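Local structure of 401aa long hypothetical glucose-1-phosphate thymidylyltransferase (Sulfolobus tokodaii, 2GGO) at residues R21-P27 with I300-S304. The protein is a bifunctional enzyme of UDP-N-acetylglucosamine and UDP-N-acetylgalactosamine synthesis, pairing a nucleotidyltransferase section with a hexapeptide-repeat section. Sequence-based numbering, arbitrary orientation.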
# COMPACT_ATOMS: atom_id res chain seq x y z
N ARG A 21 5.81 -10.32 2.46
CA ARG A 21 4.62 -10.40 1.59
C ARG A 21 4.86 -9.47 0.39
O ARG A 21 5.64 -8.52 0.52
CB ARG A 21 3.34 -10.05 2.37
CG ARG A 21 3.00 -8.57 2.41
CD ARG A 21 1.62 -8.35 3.01
NE ARG A 21 1.64 -8.59 4.46
CZ ARG A 21 0.59 -8.91 5.20
NH1 ARG A 21 -0.62 -9.00 4.67
NH2 ARG A 21 0.74 -9.12 6.50
N PRO A 22 4.32 -9.79 -0.82
CA PRO A 22 4.46 -8.87 -1.98
C PRO A 22 3.62 -7.66 -1.74
O PRO A 22 2.62 -7.76 -1.05
CB PRO A 22 3.92 -9.70 -3.18
CG PRO A 22 3.77 -11.10 -2.68
CD PRO A 22 3.63 -11.04 -1.18
N LYS A 23 3.99 -6.49 -2.25
CA LYS A 23 3.13 -5.32 -1.94
C LYS A 23 1.66 -5.45 -2.27
O LYS A 23 0.84 -4.73 -1.69
CB LYS A 23 3.62 -4.02 -2.55
CG LYS A 23 4.68 -4.23 -3.60
CD LYS A 23 4.32 -3.46 -4.88
CE LYS A 23 5.20 -3.94 -6.06
NZ LYS A 23 5.58 -2.81 -6.98
N ALA A 24 1.32 -6.34 -3.21
CA ALA A 24 -0.08 -6.51 -3.65
C ALA A 24 -0.90 -6.99 -2.49
O ALA A 24 -2.13 -6.85 -2.49
CB ALA A 24 -0.12 -7.54 -4.78
N PHE A 25 -0.23 -7.55 -1.49
CA PHE A 25 -0.94 -8.11 -0.31
C PHE A 25 -0.95 -7.22 0.95
O PHE A 25 -1.41 -7.63 1.97
CB PHE A 25 -0.46 -9.53 -0.02
CG PHE A 25 -0.88 -10.49 -1.07
CD1 PHE A 25 -2.18 -11.03 -1.05
CD2 PHE A 25 -0.02 -10.83 -2.10
CE1 PHE A 25 -2.60 -11.89 -2.05
CE2 PHE A 25 -0.43 -11.68 -3.11
CZ PHE A 25 -1.73 -12.22 -3.08
N VAL A 26 -0.44 -6.01 0.85
CA VAL A 26 -0.55 -5.00 1.91
C VAL A 26 -2.04 -4.87 2.26
O VAL A 26 -2.85 -4.68 1.32
CB VAL A 26 0.00 -3.64 1.43
CG1 VAL A 26 -0.49 -2.48 2.29
CG2 VAL A 26 1.49 -3.64 1.45
N PRO A 27 -2.41 -4.99 3.58
CA PRO A 27 -3.82 -4.86 3.90
C PRO A 27 -4.31 -3.41 4.00
O PRO A 27 -3.58 -2.47 4.38
CB PRO A 27 -3.95 -5.61 5.24
CG PRO A 27 -2.66 -5.51 5.87
CD PRO A 27 -1.62 -5.20 4.82
N ILE A 300 -1.85 -2.26 12.41
CA ILE A 300 -1.18 -3.39 13.07
C ILE A 300 -1.80 -4.63 12.41
O ILE A 300 -2.99 -4.88 12.50
CB ILE A 300 -1.41 -3.34 14.61
CG1 ILE A 300 -0.80 -2.06 15.24
CG2 ILE A 300 -0.80 -4.52 15.31
CD1 ILE A 300 -1.26 -1.81 16.72
N MET A 301 -0.96 -5.36 11.68
CA MET A 301 -1.39 -6.47 10.85
C MET A 301 -1.64 -7.76 11.61
O MET A 301 -1.59 -7.82 12.85
CB MET A 301 -0.41 -6.62 9.67
CG MET A 301 -0.32 -5.36 8.77
SD MET A 301 0.92 -5.36 7.47
CE MET A 301 0.69 -3.67 6.91
N GLU A 302 -1.91 -8.80 10.84
CA GLU A 302 -2.56 -10.04 11.30
C GLU A 302 -1.86 -10.71 12.48
O GLU A 302 -0.69 -11.06 12.36
CB GLU A 302 -2.57 -11.07 10.14
CG GLU A 302 -3.29 -10.62 8.88
CD GLU A 302 -2.42 -9.91 7.84
OE1 GLU A 302 -1.32 -9.45 8.18
OE2 GLU A 302 -2.84 -9.80 6.66
N GLY A 303 -2.61 -11.01 13.54
CA GLY A 303 -2.09 -11.78 14.66
C GLY A 303 -0.96 -11.11 15.45
O GLY A 303 -0.32 -11.75 16.26
N SER A 304 -0.70 -9.83 15.22
CA SER A 304 0.32 -9.10 15.99
C SER A 304 -0.14 -8.75 17.36
O SER A 304 -1.30 -8.51 17.57
CB SER A 304 0.76 -7.87 15.27
OG SER A 304 1.60 -8.28 14.20
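R21 reaches E302 because a chi1 of 87° tucks its CG between its own backbone N and C and its chain then bends at chi3, while E302, coming from the opposite direction, bends at chi2 (91°) and brings its carboxylate to the guanidinium edge. The two flat groups are nearly coplanar and meet end-on in a salt bridge made of two hydrogen bonds: NH2 of R21 lies 2.7 Å from OE1 of E302, and NH1 of R21 lies 3.1 Å from OE2 of E302. Both bonds are close to straight. OE2 accepts through its syn lone pair; OE1 is also met on its syn side, though somewhat out of the carboxylate plane. NH1 has a second acceptor within its own segment, the carbonyl O of F25 at 3.1 Å, which it approaches from above the carbonyl plane. That bond ties the guanidinium back to the 3-10 turn 23-25 and, with the two-pronged grip on E302, fixes its rotation. NH2 also forms a salt bridge with E319, so two carboxylates share this buried guanidinium.

M301 packs alongside the ion pair. Its SD lies over one face of the guanidinium, 3.9 Å from NH2 of R21, and its extended side chain crosses the P27 ring at about a right angle. CE of M301 presses on CD of P27 at 3.5 Å, a tight fit, and CG of M301 lies 3.7 Å from CG of P27.

M301 and E302 begin a type II beta turn, 301-304, closed by the backbone hydrogen bond from S304 N to M301 O, with G303 at positive phi. This turn links strands 298-300 and 305-308 of the left-handed parallel beta-helix built from hexapeptide repeats, and the contact is one of the places where that beta-helix meets the GT-A-type nucleotidyltransferase domain.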